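PDB 3ZQX: cellulose 1,4-beta-cellobiosidase from Clostridium thermocellum, which probably releases cellobiose from cellulose as a whole enzyme, this chain being its family 3b carbohydrate-binding module, from a beta-sandwich family that typically binds cellulose. Local coordinates for residues D2-Y7 and L138-P143; I25-N30 and V86-G91; K36-R41 and V130-N135; C56-I61 and T94-F99. The protein carries 1 engineered substitution. One frame throughout, in Å; residues are numbered along the deposited sequence.

Contact 1: residues D2-Y7 and L138-P143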
# COMPACT_ATOMS: atom_id res chain seq x y z
N ASP A 2 9.37 11.28 10.20
CA ASP A 2 8.22 11.63 9.38
C ASP A 2 7.32 10.39 9.32
O ASP A 2 7.48 9.45 10.10
CB ASP A 2 8.68 12.10 7.99
CG ASP A 2 7.71 13.08 7.35
OD1 ASP A 2 6.53 13.11 7.76
OD2 ASP A 2 8.12 13.82 6.43
N VAL A 3 6.34 10.39 8.42
CA VAL A 3 5.50 9.21 8.28
C VAL A 3 6.27 8.00 7.73
O VAL A 3 7.21 8.14 6.94
CB VAL A 3 4.27 9.51 7.40
CG1 VAL A 3 3.22 10.28 8.19
CG2 VAL A 3 4.68 10.27 6.13
N LYS A 4 5.87 6.81 8.18
CA LYS A 4 6.44 5.55 7.71
C LYS A 4 5.32 4.54 7.49
O LYS A 4 4.19 4.74 7.95
CB LYS A 4 7.45 4.99 8.71
CG LYS A 4 6.84 4.55 10.04
CD LYS A 4 7.89 3.99 10.98
CE LYS A 4 7.26 3.52 12.28
NZ LYS A 4 8.27 2.99 13.26
N VAL A 5 5.64 3.44 6.80
CA VAL A 5 4.70 2.35 6.57
C VAL A 5 5.18 1.09 7.24
O VAL A 5 6.35 0.73 7.14
CB VAL A 5 4.56 2.03 5.07
CG1 VAL A 5 3.66 0.81 4.86
CG2 VAL A 5 4.03 3.23 4.31
N GLN A 6 4.24 0.42 7.91
CA GLN A 6 4.42 -0.96 8.32
C GLN A 6 3.54 -1.85 7.44
O GLN A 6 2.49 -1.42 6.95
CB GLN A 6 4.03 -1.16 9.77
CG GLN A 6 4.70 -0.19 10.70
CD GLN A 6 4.43 -0.53 12.14
OE1 GLN A 6 3.29 -0.77 12.53
NE2 GLN A 6 5.49 -0.59 12.93
N TYR A 7 3.99 -3.08 7.23
CA TYR A 7 3.34 -4.03 6.35
C TYR A 7 3.32 -5.40 7.00
O TYR A 7 4.20 -5.74 7.79
CB TYR A 7 4.14 -4.11 5.05
CG TYR A 7 3.96 -5.32 4.14
CD1 TYR A 7 2.94 -5.36 3.20
CD2 TYR A 7 4.86 -6.37 4.16
CE1 TYR A 7 2.81 -6.44 2.33
CE2 TYR A 7 4.74 -7.45 3.30
CZ TYR A 7 3.72 -7.47 2.37
OH TYR A 7 3.62 -8.55 1.51
N LEU A 138 9.73 11.85 -1.99
CA LEU A 138 9.70 10.52 -1.41
C LEU A 138 10.10 10.69 0.05
O LEU A 138 11.19 11.19 0.35
CB LEU A 138 10.73 9.65 -2.12
CG LEU A 138 11.00 8.26 -1.55
CD1 LEU A 138 9.76 7.39 -1.69
CD2 LEU A 138 12.18 7.62 -2.25
N VAL A 139 9.18 10.38 0.97
CA VAL A 139 9.52 10.48 2.38
C VAL A 139 9.73 9.18 3.14
O VAL A 139 10.30 9.19 4.23
CB VAL A 139 8.48 11.35 3.12
CG1 VAL A 139 8.45 12.75 2.53
CG2 VAL A 139 7.10 10.72 3.07
N TRP A 140 9.33 8.06 2.55
CA TRP A 140 9.52 6.77 3.19
C TRP A 140 9.71 5.72 2.13
O TRP A 140 8.97 5.68 1.15
CB TRP A 140 8.31 6.38 4.07
CG TRP A 140 8.45 4.98 4.56
CD1 TRP A 140 7.87 3.86 4.03
CD2 TRP A 140 9.27 4.53 5.63
NE1 TRP A 140 8.27 2.74 4.72
CE2 TRP A 140 9.13 3.12 5.71
CE3 TRP A 140 10.11 5.17 6.54
CZ2 TRP A 140 9.79 2.36 6.66
CZ3 TRP A 140 10.78 4.41 7.48
CH2 TRP A 140 10.61 3.02 7.54
N GLY A 141 10.66 4.81 2.37
CA GLY A 141 10.81 3.67 1.50
C GLY A 141 11.62 3.93 0.26
O GLY A 141 12.12 5.03 0.02
N THR A 142 11.85 2.84 -0.46
CA THR A 142 12.59 2.83 -1.72
C THR A 142 11.75 2.25 -2.85
O THR A 142 11.34 1.09 -2.75
CB THR A 142 13.88 2.03 -1.56
OG1 THR A 142 14.60 2.52 -0.42
CG2 THR A 142 14.74 2.17 -2.81
N PRO A 143 11.45 3.02 -3.89
CA PRO A 143 10.72 2.45 -5.03
C PRO A 143 11.64 1.56 -5.87
O PRO A 143 12.85 1.57 -5.69
CB PRO A 143 10.31 3.69 -5.82
CG PRO A 143 11.41 4.64 -5.58
CD PRO A 143 11.83 4.42 -4.14
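A classic beta bulge sits at Val139 and Trp140, near the end of strand 137-140: both residues face Leu132 of the adjacent strand, and both aim their side chains at strand 3-9 in the opposing sheet of this beta-sandwich. The short segments 3-7 and 138-140 pass 6.4 Å apart at their axes, their N-to-C directions 56° apart; they do not pair as strands, and side chains of 138-140 pack on the other strand. Trp140 carries the contact. With CG anti to the backbone N (chi1 172°), its indole lies flat against the backbone of Lys4 and Val5. Lys4 CB sits over the six-membered ring in a CH-pi contact, 3.5 Å from its centroid and 14° off the normal. On the same face, Val5 N stands 3.4 Å from Trp140 NE1; these are two donors and do not bond to each other. Instead NE1 gives its hydrogen to Tyr127 O, and the backbone of Val5 also bonds to Tyr127. At the pyrrole end Val5 CG2 comes within 3.9 Å of Trp140 CD1. Val139 reaches the start of the strand, its CG2 lying 3.9 Å from Val3 CG2. Beyond it Asp2 OD2 approaches Val139 CG1 at 4.1 Å and forms a salt bridge with Lys134. The amine of Lys4 runs away from the indole to a salt bridge with Asp126. Dispersion and CH-pi attraction therefore bind the two segments together, while Tyr127 holds the indole N-H, and Lys134 and Tyr33, with the N-H of Val3, hold the acid.

Contact 2: residues I25-N30 and V86-G91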
# COMPACT_ATOMS: atom_id res chain seq x y z
N ILE A 25 0.09 3.24 8.54
CA ILE A 25 0.88 4.45 8.36
C ILE A 25 1.06 5.11 9.71
O ILE A 25 0.08 5.44 10.38
CB ILE A 25 0.23 5.43 7.36
CG1 ILE A 25 0.14 4.78 5.97
CG2 ILE A 25 1.03 6.73 7.31
CD1 ILE A 25 -0.68 5.56 4.99
N VAL A 26 2.31 5.28 10.12
CA VAL A 26 2.63 5.79 11.45
C VAL A 26 3.32 7.14 11.31
O VAL A 26 4.28 7.26 10.55
CB VAL A 26 3.56 4.82 12.20
CG1 VAL A 26 3.86 5.34 13.59
CG2 VAL A 26 2.94 3.42 12.27
N ASN A 27 2.82 8.16 12.01
CA ASN A 27 3.44 9.46 11.94
C ASN A 27 4.41 9.57 13.10
O ASN A 27 4.02 9.86 14.23
CB ASN A 27 2.35 10.52 12.05
CG ASN A 27 2.87 11.91 11.81
OD1 ASN A 27 4.08 12.13 11.78
ND2 ASN A 27 1.96 12.86 11.63
N THR A 28 5.70 9.44 12.79
CA THR A 28 6.73 9.40 13.82
C THR A 28 7.35 10.77 14.03
O THR A 28 8.21 10.93 14.89
CB THR A 28 7.88 8.41 13.48
OG1 THR A 28 8.64 8.91 12.37
CG2 THR A 28 7.34 7.03 13.17
N GLY A 29 6.91 11.75 13.25
CA GLY A 29 7.46 13.09 13.32
C GLY A 29 6.68 14.00 14.24
O GLY A 29 5.79 13.55 14.98
N ASN A 30 7.04 15.27 14.24
CA ASN A 30 6.41 16.26 15.10
C ASN A 30 5.33 17.11 14.45
O ASN A 30 4.86 18.07 15.05
CB ASN A 30 7.44 17.11 15.84
CG ASN A 30 8.35 17.89 14.91
OD1 ASN A 30 8.05 18.06 13.73
ND2 ASN A 30 9.46 18.37 15.44
N VAL A 86 -8.45 13.28 6.22
CA VAL A 86 -8.50 12.60 7.50
C VAL A 86 -7.22 13.00 8.17
O VAL A 86 -6.14 12.81 7.61
CB VAL A 86 -8.57 11.06 7.37
CG1 VAL A 86 -8.42 10.41 8.75
CG2 VAL A 86 -9.88 10.63 6.73
N LYS A 87 -7.33 13.59 9.35
CA LYS A 87 -6.17 14.09 10.05
C LYS A 87 -5.42 12.94 10.70
O LYS A 87 -6.02 12.03 11.31
CB LYS A 87 -6.59 15.13 11.09
CG LYS A 87 -7.59 16.18 10.58
CD LYS A 87 -7.10 16.93 9.35
CE LYS A 87 -8.04 18.08 8.99
NZ LYS A 87 -7.58 18.82 7.78
N LEU A 88 -4.09 12.99 10.59
CA LEU A 88 -3.17 12.03 11.16
C LEU A 88 -2.18 12.78 12.05
O LEU A 88 -1.23 13.40 11.54
CB LEU A 88 -2.42 11.28 10.06
CG LEU A 88 -1.36 10.30 10.56
CD1 LEU A 88 -2.00 9.16 11.35
CD2 LEU A 88 -0.52 9.77 9.41
N PRO A 89 -2.44 12.83 13.36
CA PRO A 89 -1.59 13.65 14.22
C PRO A 89 -0.17 13.10 14.39
O PRO A 89 0.08 11.91 14.23
CB PRO A 89 -2.32 13.60 15.56
CG PRO A 89 -3.00 12.28 15.55
CD PRO A 89 -3.47 12.11 14.12
N ALA A 90 0.74 14.00 14.73
CA ALA A 90 2.08 13.62 15.15
C ALA A 90 1.97 12.58 16.24
O ALA A 90 1.22 12.74 17.21
CB ALA A 90 2.83 14.85 15.65
N GLY A 91 2.73 11.50 16.08
CA GLY A 91 2.72 10.40 17.03
C GLY A 91 1.62 9.39 16.80
O GLY A 91 1.62 8.33 17.43
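Asn27 lays its carboxamide along the backbone of Leu88, Pro89 and Ala90, with CB 3.4 Å from Pro89 O and CG 3.8 Å from Ala90 CA. CG stands anti to the backbone N (chi1 -173°), which carries the amide across to segment 86-91. There ND2 donates to Leu88 O over 3.2 Å; the acceptor lies in the amide plane of Asn27, although the donor sits well above the plane of the Leu88 carbonyl. ND2 also bonds to Arg31 O. At the other end of the amide, OD1 accepts from Gly29 N at 3.2 Å, which makes an Asx turn where strand 15-27 ends and the chain swings away. One side chain thus shapes its own turn and ties it to the end of the short strand 87-88. Close by, Gly91 N donates to Asn27 O at 2.8 Å, rather bent at 132°. Ala90 CB rests on the chain at the far end of the turn, 3.3 Å from Gly29 O, while Ala90 N is bonded to Asp32 OD1. On the apolar side of the contact, Leu88 CD2 meets Asn27 CB and, with the side chains almost at right angles, Ile25 CG2 at 4.0 Å. Val3 of strand 3-9 touches both Leu88 and Asn27.

Contact 3: residues K36-R41 and V130-N135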
# COMPACT_ATOMS: atom_id res chain seq x y z
N LYS A 36 -4.86 13.51 3.15
CA LYS A 36 -5.10 13.92 1.78
C LYS A 36 -3.80 14.28 1.07
O LYS A 36 -3.73 14.28 -0.16
CB LYS A 36 -6.07 15.10 1.72
CG LYS A 36 -5.42 16.43 2.06
CD LYS A 36 -6.44 17.56 2.07
CE LYS A 36 -5.79 18.87 2.47
NZ LYS A 36 -4.69 19.25 1.52
N ASP A 37 -2.76 14.59 1.85
CA ASP A 37 -1.46 15.00 1.32
C ASP A 37 -0.46 13.86 1.17
O ASP A 37 0.68 14.08 0.75
CB ASP A 37 -0.87 16.11 2.19
CG ASP A 37 -1.67 17.38 2.11
OD1 ASP A 37 -2.17 17.70 1.01
OD2 ASP A 37 -1.81 18.06 3.14
N ILE A 38 -0.87 12.64 1.50
CA ILE A 38 0.04 11.50 1.50
C ILE A 38 -0.35 10.47 0.44
O ILE A 38 -1.54 10.17 0.28
CB ILE A 38 0.07 10.86 2.92
CG1 ILE A 38 0.70 11.84 3.91
CG2 ILE A 38 0.80 9.53 2.90
CD1 ILE A 38 0.50 11.49 5.36
N VAL A 39 0.64 9.97 -0.29
CA VAL A 39 0.45 8.97 -1.33
C VAL A 39 1.24 7.73 -0.93
O VAL A 39 2.44 7.82 -0.64
CB VAL A 39 0.97 9.50 -2.68
CG1 VAL A 39 0.94 8.41 -3.73
CG2 VAL A 39 0.17 10.71 -3.13
N LEU A 40 0.58 6.58 -0.91
CA LEU A 40 1.23 5.29 -0.64
C LEU A 40 1.28 4.46 -1.92
O LEU A 40 0.31 4.45 -2.69
CB LEU A 40 0.44 4.55 0.44
CG LEU A 40 0.88 3.13 0.82
CD1 LEU A 40 0.51 2.79 2.27
CD2 LEU A 40 0.30 2.09 -0.12
N ARG A 41 2.40 3.77 -2.16
CA ARG A 41 2.48 2.86 -3.30
C ARG A 41 3.00 1.48 -2.92
O ARG A 41 4.01 1.35 -2.22
CB ARG A 41 3.33 3.46 -4.43
CG ARG A 41 2.71 4.70 -5.02
CD ARG A 41 3.56 5.33 -6.12
NE ARG A 41 2.83 6.47 -6.67
CZ ARG A 41 3.34 7.37 -7.50
NH1 ARG A 41 4.61 7.29 -7.88
NH2 ARG A 41 2.58 8.36 -7.95
N VAL A 130 7.34 -0.45 0.50
CA VAL A 130 6.12 0.30 0.24
C VAL A 130 6.49 1.75 0.51
O VAL A 130 7.00 2.07 1.58
CB VAL A 130 4.96 -0.18 1.13
CG1 VAL A 130 3.74 0.74 1.02
CG2 VAL A 130 4.60 -1.61 0.77
N THR A 131 6.22 2.63 -0.44
CA THR A 131 6.69 4.01 -0.36
C THR A 131 5.58 4.96 0.06
O THR A 131 4.38 4.70 -0.12
CB THR A 131 7.22 4.48 -1.70
OG1 THR A 131 6.21 4.24 -2.69
CG2 THR A 131 8.53 3.77 -2.07
N LEU A 132 6.00 6.06 0.69
CA LEU A 132 5.14 7.22 0.90
C LEU A 132 5.75 8.44 0.24
O LEU A 132 6.96 8.68 0.34
CB LEU A 132 4.96 7.54 2.38
CG LEU A 132 4.31 6.47 3.24
CD1 LEU A 132 4.31 6.90 4.70
CD2 LEU A 132 2.90 6.16 2.75
N TYR A 133 4.88 9.23 -0.39
CA TYR A 133 5.22 10.53 -0.96
C TYR A 133 4.37 11.60 -0.31
O TYR A 133 3.20 11.37 0.03
CB TYR A 133 4.97 10.55 -2.47
CG TYR A 133 5.86 9.61 -3.24
CD1 TYR A 133 5.54 8.27 -3.39
CD2 TYR A 133 7.04 10.06 -3.82
CE1 TYR A 133 6.35 7.41 -4.09
CE2 TYR A 133 7.87 9.20 -4.52
CZ TYR A 133 7.52 7.87 -4.65
OH TYR A 133 8.32 6.99 -5.35
N LYS A 134 4.99 12.75 -0.09
CA LYS A 134 4.31 13.90 0.47
C LYS A 134 5.04 15.14 -0.02
O LYS A 134 6.27 15.16 -0.06
CB LYS A 134 4.37 13.79 1.99
CG LYS A 134 3.81 14.98 2.73
CD LYS A 134 3.66 14.69 4.22
CE LYS A 134 4.95 14.15 4.84
NZ LYS A 134 6.06 15.14 4.85
N ASN A 135 4.30 16.19 -0.34
CA ASN A 135 4.90 17.42 -0.82
C ASN A 135 5.83 17.19 -2.01
O ASN A 135 6.85 17.85 -2.14
CB ASN A 135 5.64 18.15 0.29
CG ASN A 135 5.91 19.61 -0.05
OD1 ASN A 135 5.07 20.28 -0.64
ND2 ASN A 135 7.09 20.09 0.31
O HOH W 1 1.51 16.33 -0.46
O HOH W 2 6.73 5.24 -7.64
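Leu40 and Leu132 face each other as an antiparallel non-hydrogen-bonded pair, in the middle of the five-stranded sheet of the CBM3 sandwich, where strands 38-43 and 130-134 run side by side. Flanking them are two hydrogen-bonded pairs, Val39 with Tyr133 and Arg41 with Thr131. The bonds of the first are nearly straight, with Val39 N to Tyr133 O at 2.9 Å and Tyr133 N to Val39 O at 2.8 Å, and both donors lie in the plane of the carbonyl they meet. The tight part is the face turned to the other sheet. Leu132 CD2 fits between Leu40 CB, 3.7 Å away, and Ile38 CG2; Val130 CG1 approaches Leu40 CG at 3.7 Å. Val3 and Val5 of strand 3-9, with Phe23 and Ile25 of strand 15-27, press onto this group. Even Lys134 on this face is used for its carbon chain, which runs alongside Ile38 before its amine meets Asp2 and Tyr33. On the opposite face Val39, Arg41 and Tyr133 are partly exposed and a water enters, though Thr131 stays buried. The arginine chain is extended from CG to NE and crosses the tyrosine ring at about a right angle; Arg41 CD lies 4.0 Å from Tyr133 CE1, with guanidinium and ring planes 48° apart. Arg41 NE is bonded to Gln80 OE1, and Thr131 OG1 to Tyr43 OH. Where the pairing gives out, a water joins Asp37 O to Asn135 N. A second water lies in the guanidinium plane, 3.0 Å from Arg41 NH1 and 3.3 Å from Tyr133 OH.

Contact 4: residues C56-I61 and T94-F99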
# COMPACT_ATOMS: atom_id res chain seq x y z
N CYS A 56 -10.77 -2.81 0.48
CA CYS A 56 -10.38 -2.76 1.89
C CYS A 56 -11.56 -3.19 2.75
O CYS A 56 -12.57 -2.48 2.82
CB CYS A 56 -9.97 -1.35 2.28
SG CYS A 56 -9.70 -1.15 4.05
N TYR A 57 -11.43 -4.34 3.39
CA TYR A 57 -12.51 -4.86 4.23
C TYR A 57 -12.59 -4.18 5.58
O TYR A 57 -13.64 -4.21 6.21
CB TYR A 57 -12.42 -6.39 4.38
CG TYR A 57 -12.68 -7.10 3.08
CD1 TYR A 57 -13.93 -7.03 2.48
CD2 TYR A 57 -11.68 -7.79 2.42
CE1 TYR A 57 -14.18 -7.65 1.29
CE2 TYR A 57 -11.93 -8.42 1.21
CZ TYR A 57 -13.18 -8.34 0.65
OH TYR A 57 -13.43 -8.96 -0.56
N TYR A 58 -11.47 -3.67 6.10
CA TYR A 58 -11.53 -2.85 7.30
C TYR A 58 -10.37 -1.89 7.40
O TYR A 58 -9.24 -2.27 7.12
CB TYR A 58 -11.55 -3.75 8.52
CG TYR A 58 -11.48 -2.97 9.81
CD1 TYR A 58 -12.57 -2.22 10.23
CD2 TYR A 58 -10.33 -2.96 10.58
CE1 TYR A 58 -12.51 -1.48 11.41
CE2 TYR A 58 -10.26 -2.23 11.75
CZ TYR A 58 -11.35 -1.49 12.15
OH TYR A 58 -11.29 -0.77 13.32
N THR A 59 -10.63 -0.66 7.83
CA THR A 59 -9.60 0.19 8.40
C THR A 59 -10.24 1.14 9.41
O THR A 59 -11.36 1.60 9.18
CB THR A 59 -8.82 0.95 7.31
OG1 THR A 59 -7.80 1.75 7.92
CG2 THR A 59 -9.73 1.86 6.49
N PRO A 60 -9.54 1.50 10.50
CA PRO A 60 -10.15 2.43 11.46
C PRO A 60 -10.45 3.82 10.89
O PRO A 60 -11.31 4.52 11.44
CB PRO A 60 -9.11 2.53 12.57
CG PRO A 60 -8.34 1.25 12.49
CD PRO A 60 -8.29 0.91 11.02
N ILE A 61 -9.76 4.22 9.83
CA ILE A 61 -9.97 5.56 9.27
C ILE A 61 -11.18 5.59 8.34
O ILE A 61 -11.56 6.65 7.82
CB ILE A 61 -8.70 6.10 8.54
CG1 ILE A 61 -8.35 5.26 7.31
CG2 ILE A 61 -7.53 6.19 9.50
CD1 ILE A 61 -7.26 5.86 6.44
N THR A 94 -2.63 5.32 11.45
CA THR A 94 -3.91 4.96 10.88
C THR A 94 -4.50 3.73 11.55
O THR A 94 -5.72 3.58 11.60
CB THR A 94 -3.79 4.66 9.37
OG1 THR A 94 -2.79 3.65 9.14
CG2 THR A 94 -3.41 5.90 8.60
N GLY A 95 -3.65 2.85 12.06
CA GLY A 95 -4.06 1.49 12.34
C GLY A 95 -4.13 0.71 11.04
O GLY A 95 -3.85 1.23 9.96
N GLU A 96 -4.53 -0.55 11.14
CA GLU A 96 -4.49 -1.42 9.98
C GLU A 96 -5.30 -0.88 8.82
O GLU A 96 -6.43 -0.39 8.98
CB GLU A 96 -4.96 -2.82 10.35
CG GLU A 96 -6.42 -2.90 10.77
CD GLU A 96 -6.86 -4.31 11.08
OE1 GLU A 96 -6.76 -5.18 10.20
OE2 GLU A 96 -7.33 -4.55 12.21
N ILE A 97 -4.70 -0.95 7.63
CA ILE A 97 -5.43 -0.75 6.40
C ILE A 97 -5.35 -2.09 5.68
O ILE A 97 -4.32 -2.43 5.09
CB ILE A 97 -4.79 0.35 5.53
CG1 ILE A 97 -4.66 1.66 6.32
CG2 ILE A 97 -5.59 0.55 4.25
CD1 ILE A 97 -3.85 2.74 5.60
N GLN A 98 -6.45 -2.83 5.69
CA GLN A 98 -6.45 -4.10 5.00
C GLN A 98 -6.47 -3.82 3.51
O GLN A 98 -7.09 -2.85 3.05
CB GLN A 98 -7.67 -4.93 5.41
CG GLN A 98 -7.61 -5.33 6.86
CD GLN A 98 -8.73 -6.24 7.29
OE1 GLN A 98 -9.47 -6.79 6.47
NE2 GLN A 98 -8.85 -6.43 8.59
N PHE A 99 -5.78 -4.65 2.74
CA PHE A 99 -5.85 -4.51 1.30
C PHE A 99 -5.92 -5.83 0.58
O PHE A 99 -5.25 -6.80 0.96
CB PHE A 99 -4.70 -3.63 0.73
CG PHE A 99 -3.34 -4.29 0.72
CD1 PHE A 99 -2.54 -4.31 1.85
CD2 PHE A 99 -2.82 -4.81 -0.47
CE1 PHE A 99 -1.28 -4.89 1.82
CE2 PHE A 99 -1.56 -5.37 -0.51
CZ PHE A 99 -0.79 -5.41 0.63
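Thr59 makes the shorter of two hydrogen bonds across this contact: OG1, anti to the backbone N (chi1 -179°), donates to Glu96 O at 2.8 Å. In the other, Gln98 N gives a straight bond of 3.2 Å to Tyr58 O, arriving nearly along the C=O axis. Tyr58 N, near the Gln98 side chain, is buried without a partner in the model. Among flat groups, the Glu96 carboxylate meets the edge of the Tyr58 ring, CD to CD2 at 3.8 Å, its plane almost perpendicular to the ring. Gln98 NE2 reaches the ring edge too and steadies the acid by donating to Glu96 OE1 at 2.9 Å, from above the carboxylate plane; Lys22 supplies the salt bridge to that oxygen. A close carbon-to-oxygen approach brings Pro60 CD to 3.1 Å from Glu96 O, the proline ring lying against the backbone of Thr94 and Gly95. In apolar packing, Ile61 CG2 rests against Thr94 CB at 4.0 Å, and the Thr59 side chain runs beside that of Ile97. The loop of 56-61, following strand 52-55, thus continues along one edge of segment 94-99, whose backbone bonds to strand 15-27 through Thr94, Ile97 and Phe99, while Leu66 of strand 66-71 packs on Cys56, Ile61 and Ile97.

How the contacts relate
Contacts 1 and 3 are the closest, their centres about 8 Å apart; Val139 N bonds to Leu132 O between neighbouring strands of the five-stranded sheet. Contact 2 lies about 13 Å from each, and contact 4 about 16 to 17 Å from all three. Strands 3-9, 15-27 and 97-103 link contacts 1, 2 and 4 within the opposing sheet, through bonds such as Lys4 N to Val26 O and, just before strand 97-103, Thr94 N to Ile25 O. Along the chain, contact 1 encloses the others and nearly joins the ends, contact 4 is nested inside contact 3, and contact 2 crosses both. The sandwich is therefore closed by sequence-distant pairings, with Ile25, Leu40 and Leu132 meeting between its sheets.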